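Long-range contacts in Mgp-operon protein 3 (Mycoplasma pneumoniae, PDB 6RJ1), which is the P40/P90 adhesion protein of the cell surface and probably helps the bacterium attach to host cells: residues Y738-N742 / T762-A767; L733-Y739 / V805-V810. All blocks are in the same frame, centred on the assembly; numbering follows the deposited sequence.

In the fold
Both contacts use the same loop, which leaves strand 723-732 and runs on to strand 779-786. In interaction 1, 738-742 pairs with 762-767, a later part of that loop; in interaction 2, 733-739 meets the tip of the hairpin built from strands 799-805 and 808-815. Y738 and Y739 belong to both, and the two contact centres lie about 13 Å apart. They also touch directly: the methyl CB of A767 packs 3.4 Å from NH2 of R806. Interaction 2 is buried, its centre about 15 Å from that of the chain, while interaction 1 is partly open and lies about 22 Å from it.

Interaction 1: residues Y738-N742 / T762-A767; sequences YYSAN and TLESQA
Y738-N742 and T762-A767 meet in a polar, ladder-like contact inside one long loop, the connection between strands 723-732 and 779-786. Two backbone bonds hold its middle: A741 N gives to E764 O, and Q766 N gives to Y739 O, each at 2.9 Å. They flank S740 and S765, which therefore form a non-hydrogen-bonded antiparallel pair, a single bridge with no longer strand around it.

Side-chain amides extend the pairing beyond both backbone bonds. The Q766 side chain starts with CG between its own N and carbonyl carbon (chi1 72°), then runs out extended and sends NE2 to Y738 O at 2.8 Å. That carbonyl oxygen lies nearly in the amide plane of Q766, though the nitrogen comes from above the plane of the carbonyl. Alongside, OE1 of Q766 rests 3.6 Å from the methyl of A741.

The bridge closes an irregular excursion of the chain, with no helix or strand modelled in the 19 residues between the two segments. The N742 amide links the peptide groups either side of L763: OD1 accepts from E764 N at 2.8 Å, and ND2 gives to T762 O at 2.9 Å with a bond angle of 163°. With both its ends engaged, the amide is fixed in rotation. The E764 side chain crosses it at about a right angle, carboxylate and amide planes 39° apart.

On the buried side, L763 lays its branched end against OG of S740, with CD2 3.6 Å away; that hydroxyl is hydrogen-bonded to OG of S774. Helix 666-673 closes over this patch, L673 touching S740 and V669 touching L763. At the far end of the pairing, CB of A767 approaches CD2 of Y739 obliquely.

Interaction 2: residues L733-Y739 / V805-V810; sequences LPVPYYY and VRGGVV
V735 runs alongside R806 in the same direction, while P736 and the phenol end of Y739 both come up against the next residue, G807. The residues met are the tip of a beta-hairpin: V805 to G808 form a type II turn joining strands 799-805 and 808-815 of an antiparallel sheet. G807 takes the third position of the turn, with a positive phi of 96° that suits glycine, and its bare CA receives CG of P736 at 3.5 Å.

Just below the turn, where the strands begin, the contact is apolar. The branch ends of L733 and V805 meet head-on, CD2 of L733 ending 3.8 Å from CG1 of V805 and also near CG1 of V810. The leucine gets there with CG turned opposite its backbone N (chi1 -167°), and F834 and Y836 of strand 834-838 pack on it as well.

Further along, CG1 of V735 runs against the aliphatic part of R806, 3.8 Å from CD. The arginine chain bends at chi3, and its guanidinium passes the ring of Y739 obliquely, the planes 58° apart, with NH2 4.1 Å from CD2. Its charge is spent outside the contact: NE forms a salt bridge with D769, and NH1 and NH2 give to the carbonyls of L776 and N773, which should fix the guanidinium's tilt.

P736 packs on the rings of both Y738 and Y739: its CG sits over the centre of one face of the Y739 ring, 3.8 Å above the plane, and its CB lies over the rim of the Y738 ring. The Y739 hydroxyl is hydrogen-bonded to OG of S844. At the edge of the Y739 ring, in its plane, a water also hydrogen-bonds to OH at 2.6 Å and accepts from G807 N at 3.1 Å.

Interaction 1: residues Y738-N742 / T762-A767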
loop_
_atom_site.group_PDB
_atom_site.type_symbol
_atom_site.label_atom_id
_atom_site.label_comp_id
_atom_site.label_asym_id
_atom_site.label_seq_id
_atom_site.Cartn_x
_atom_site.Cartn_y
_atom_site.Cartn_z
ATOM N N TYR A 738 18.744 2.799 -9.270
ATOM C CA TYR A 738 19.513 4.038 -9.388
ATOM C C TYR A 738 19.093 5.097 -8.350
ATOM O O TYR A 738 19.679 6.179 -8.318
ATOM C CB TYR A 738 19.504 4.585 -10.834
ATOM C CG TYR A 738 18.131 4.785 -11.441
ATOM C CD1 TYR A 738 17.411 5.956 -11.219
ATOM C CD2 TYR A 738 17.575 3.828 -12.286
ATOM C CE1 TYR A 738 16.158 6.155 -11.791
ATOM C CE2 TYR A 738 16.321 4.019 -12.868
ATOM C CZ TYR A 738 15.624 5.191 -12.630
ATOM O OH TYR A 738 14.377 5.378 -13.178
ATOM N N TYR A 739 18.123 4.765 -7.475
ATOM C CA TYR A 739 17.698 5.618 -6.368
ATOM C C TYR A 739 18.655 5.388 -5.201
ATOM O O TYR A 739 18.644 6.133 -4.222
ATOM C CB TYR A 739 16.242 5.305 -5.961
ATOM C CG TYR A 739 15.203 6.167 -6.645
ATOM C CD1 TYR A 739 15.459 6.756 -7.881
ATOM C CD2 TYR A 739 13.959 6.383 -6.066
ATOM C CE1 TYR A 739 14.511 7.551 -8.514
ATOM C CE2 TYR A 739 13.001 7.183 -6.691
ATOM C CZ TYR A 739 13.283 7.763 -7.918
ATOM O OH TYR A 739 12.361 8.557 -8.547
ATOM N N SER A 740 19.487 4.339 -5.322
ATOM C CA SER A 740 20.513 3.950 -4.364
ATOM C C SER A 740 21.875 4.324 -4.925
ATOM O O SER A 740 22.154 4.072 -6.103
ATOM C CB SER A 740 20.455 2.451 -4.086
ATOM O OG SER A 740 19.301 2.110 -3.340
ATOM N N ALA A 741 22.722 4.930 -4.083
ATOM C CA ALA A 741 24.066 5.363 -4.464
ATOM C C ALA A 741 24.993 4.193 -4.756
ATOM O O ALA A 741 25.715 4.234 -5.746
ATOM C CB ALA A 741 24.660 6.250 -3.379
ATOM N N ASN A 742 24.955 3.148 -3.914
ATOM C CA ASN A 742 25.829 1.979 -4.028
ATOM C C ASN A 742 25.072 0.704 -4.429
ATOM O O ASN A 742 25.276 -0.351 -3.813
ATOM C CB ASN A 742 26.609 1.777 -2.702
ATOM C CG ASN A 742 25.734 1.489 -1.482
ATOM O OD1 ASN A 742 24.518 1.756 -1.460
ATOM N ND2 ASN A 742 26.338 0.929 -0.443
ATOM N N THR A 762 23.748 -1.650 4.659
ATOM C CA THR A 762 24.867 -0.957 3.989
ATOM C C THR A 762 24.417 -0.163 2.741
ATOM O O THR A 762 25.196 0.648 2.230
ATOM C CB THR A 762 26.035 -1.903 3.696
ATOM O OG1 THR A 762 25.630 -2.894 2.754
ATOM C CG2 THR A 762 26.585 -2.554 4.956
ATOM N N LEU A 763 23.154 -0.364 2.291
ATOM C CA LEU A 763 22.548 0.338 1.157
ATOM C C LEU A 763 22.382 1.819 1.508
ATOM O O LEU A 763 21.846 2.152 2.573
ATOM C CB LEU A 763 21.192 -0.290 0.782
ATOM C CG LEU A 763 20.611 0.071 -0.593
ATOM C CD1 LEU A 763 21.322 -0.674 -1.714
ATOM C CD2 LEU A 763 19.128 -0.222 -0.646
ATOM N N GLU A 764 22.901 2.693 0.618
ATOM C CA GLU A 764 22.907 4.154 0.735
ATOM C C GLU A 764 21.834 4.756 -0.169
ATOM O O GLU A 764 21.857 4.534 -1.384
ATOM C CB GLU A 764 24.286 4.721 0.334
ATOM C CG GLU A 764 25.452 4.305 1.218
ATOM C CD GLU A 764 26.834 4.609 0.657
ATOM O OE1 GLU A 764 27.741 3.763 0.835
ATOM O OE2 GLU A 764 27.016 5.684 0.038
ATOM N N SER A 765 20.917 5.541 0.406
ATOM C CA SER A 765 19.869 6.180 -0.382
ATOM C C SER A 765 20.317 7.519 -0.944
ATOM O O SER A 765 20.868 8.347 -0.210
ATOM C CB SER A 765 18.602 6.360 0.444
ATOM O OG SER A 765 17.662 7.185 -0.230
ATOM N N GLN A 766 20.047 7.738 -2.244
ATOM C CA GLN A 766 20.304 9.002 -2.936
ATOM C C GLN A 766 18.990 9.564 -3.530
ATOM O O GLN A 766 19.012 10.496 -4.341
ATOM C CB GLN A 766 21.457 8.891 -3.959
ATOM C CG GLN A 766 21.138 8.093 -5.222
ATOM C CD GLN A 766 22.301 7.951 -6.175
ATOM O OE1 GLN A 766 23.425 8.403 -5.922
ATOM N NE2 GLN A 766 22.058 7.289 -7.295
ATOM N N ALA A 767 17.849 9.003 -3.082
ATOM C CA ALA A 767 16.490 9.380 -3.476
ATOM C C ALA A 767 16.125 10.780 -2.976
ATOM O O ALA A 767 16.504 11.165 -1.866
ATOM C CB ALA A 767 15.499 8.369 -2.937
#

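Interaction 2: residues L733-Y739 / V805-V810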
loop_
_atom_site.group_PDB
_atom_site.type_symbol
_atom_site.label_atom_id
_atom_site.label_comp_id
_atom_site.label_asym_id
_atom_site.label_seq_id
_atom_site.Cartn_x
_atom_site.Cartn_y
_atom_site.Cartn_z
ATOM N N LEU A 733 6.791 -4.582 -9.346
ATOM C CA LEU A 733 7.157 -3.190 -9.550
ATOM C C LEU A 733 8.187 -2.747 -8.488
ATOM O O LEU A 733 7.814 -2.164 -7.471
ATOM C CB LEU A 733 5.866 -2.338 -9.522
ATOM C CG LEU A 733 5.928 -0.903 -10.004
ATOM C CD1 LEU A 733 6.466 -0.811 -11.417
ATOM C CD2 LEU A 733 4.553 -0.271 -9.935
ATOM N N PRO A 734 9.485 -3.054 -8.703
ATOM C CA PRO A 734 10.502 -2.676 -7.711
ATOM C C PRO A 734 10.866 -1.196 -7.747
ATOM O O PRO A 734 10.554 -0.536 -8.731
ATOM C CB PRO A 734 11.699 -3.540 -8.118
ATOM C CG PRO A 734 11.558 -3.692 -9.575
ATOM C CD PRO A 734 10.093 -3.773 -9.843
ATOM N N VAL A 735 11.561 -0.680 -6.704
ATOM C CA VAL A 735 12.056 0.708 -6.706
ATOM C C VAL A 735 13.202 0.825 -7.722
ATOM O O VAL A 735 13.922 -0.163 -7.921
ATOM C CB VAL A 735 12.539 1.246 -5.333
ATOM C CG1 VAL A 735 11.392 1.803 -4.519
ATOM C CG2 VAL A 735 13.354 0.226 -4.547
ATOM N N PRO A 736 13.443 2.002 -8.338
ATOM C CA PRO A 736 14.595 2.114 -9.237
ATOM C C PRO A 736 15.880 1.851 -8.455
ATOM O O PRO A 736 16.055 2.384 -7.361
ATOM C CB PRO A 736 14.524 3.567 -9.716
ATOM C CG PRO A 736 13.144 3.984 -9.477
ATOM C CD PRO A 736 12.737 3.293 -8.230
ATOM N N TYR A 737 16.740 0.978 -8.985
ATOM C CA TYR A 737 18.025 0.648 -8.364
ATOM C C TYR A 737 18.905 1.887 -8.290
ATOM O O TYR A 737 19.683 2.028 -7.351
ATOM C CB TYR A 737 18.743 -0.476 -9.134
ATOM C CG TYR A 737 18.892 -0.222 -10.619
ATOM C CD1 TYR A 737 19.993 0.472 -11.125
ATOM C CD2 TYR A 737 17.941 -0.684 -11.525
ATOM C CE1 TYR A 737 20.123 0.732 -12.486
ATOM C CE2 TYR A 737 18.068 -0.439 -12.893
ATOM C CZ TYR A 737 19.163 0.267 -13.369
ATOM O OH TYR A 737 19.295 0.512 -14.714
ATOM N N TYR A 738 18.744 2.799 -9.270
ATOM C CA TYR A 738 19.513 4.038 -9.388
ATOM C C TYR A 738 19.093 5.097 -8.350
ATOM O O TYR A 738 19.679 6.179 -8.318
ATOM C CB TYR A 738 19.504 4.585 -10.834
ATOM C CG TYR A 738 18.131 4.785 -11.441
ATOM C CD1 TYR A 738 17.411 5.956 -11.219
ATOM C CD2 TYR A 738 17.575 3.828 -12.286
ATOM C CE1 TYR A 738 16.158 6.155 -11.791
ATOM C CE2 TYR A 738 16.321 4.019 -12.868
ATOM C CZ TYR A 738 15.624 5.191 -12.630
ATOM O OH TYR A 738 14.377 5.378 -13.178
ATOM N N TYR A 739 18.123 4.765 -7.475
ATOM C CA TYR A 739 17.698 5.618 -6.368
ATOM C C TYR A 739 18.655 5.388 -5.201
ATOM O O TYR A 739 18.644 6.133 -4.222
ATOM C CB TYR A 739 16.242 5.305 -5.961
ATOM C CG TYR A 739 15.203 6.167 -6.645
ATOM C CD1 TYR A 739 15.459 6.756 -7.881
ATOM C CD2 TYR A 739 13.959 6.383 -6.066
ATOM C CE1 TYR A 739 14.511 7.551 -8.514
ATOM C CE2 TYR A 739 13.001 7.183 -6.691
ATOM C CZ TYR A 739 13.283 7.763 -7.918
ATOM O OH TYR A 739 12.361 8.557 -8.547
ATOM N N VAL A 805 4.318 6.171 -9.038
ATOM C CA VAL A 805 5.125 5.294 -8.178
ATOM C C VAL A 805 6.540 5.872 -8.090
ATOM O O VAL A 805 6.860 6.819 -8.817
ATOM C CB VAL A 805 5.122 3.798 -8.604
ATOM C CG1 VAL A 805 3.749 3.165 -8.402
ATOM C CG2 VAL A 805 5.626 3.606 -10.033
ATOM N N ARG A 806 7.391 5.309 -7.220
ATOM C CA ARG A 806 8.765 5.776 -7.102
ATOM C C ARG A 806 9.519 5.473 -8.388
ATOM O O ARG A 806 9.601 4.308 -8.804
ATOM C CB ARG A 806 9.468 5.149 -5.898
ATOM C CG ARG A 806 8.801 5.458 -4.573
ATOM C CD ARG A 806 9.662 5.015 -3.415
ATOM N NE ARG A 806 10.814 5.895 -3.215
ATOM C CZ ARG A 806 11.751 5.705 -2.300
ATOM N NH1 ARG A 806 11.710 4.644 -1.507
ATOM N NH2 ARG A 806 12.747 6.569 -2.175
ATOM N N GLY A 807 9.985 6.537 -9.043
ATOM C CA GLY A 807 10.754 6.447 -10.276
ATOM C C GLY A 807 10.022 6.588 -11.590
ATOM O O GLY A 807 10.673 6.779 -12.620
ATOM N N GLY A 808 8.701 6.484 -11.580
ATOM C CA GLY A 808 7.936 6.600 -12.813
ATOM C C GLY A 808 6.426 6.553 -12.704
ATOM O O GLY A 808 5.864 6.509 -11.609
ATOM N N VAL A 809 5.768 6.581 -13.871
ATOM C CA VAL A 809 4.319 6.528 -14.000
ATOM C C VAL A 809 3.870 5.144 -14.480
ATOM O O VAL A 809 4.504 4.549 -15.359
ATOM C CB VAL A 809 3.769 7.693 -14.881
ATOM C CG1 VAL A 809 4.270 7.617 -16.325
ATOM C CG2 VAL A 809 2.242 7.776 -14.836
ATOM N N VAL A 810 2.778 4.637 -13.895
ATOM C CA VAL A 810 2.207 3.356 -14.301
ATOM C C VAL A 810 0.813 3.586 -14.884
ATOM O O VAL A 810 -0.015 4.290 -14.298
ATOM C CB VAL A 810 2.278 2.206 -13.253
ATOM C CG1 VAL A 810 2.563 2.719 -11.856
ATOM C CG2 VAL A 810 1.045 1.302 -13.273
HETATM O O HOH W 1 10.055 9.101 -7.387
#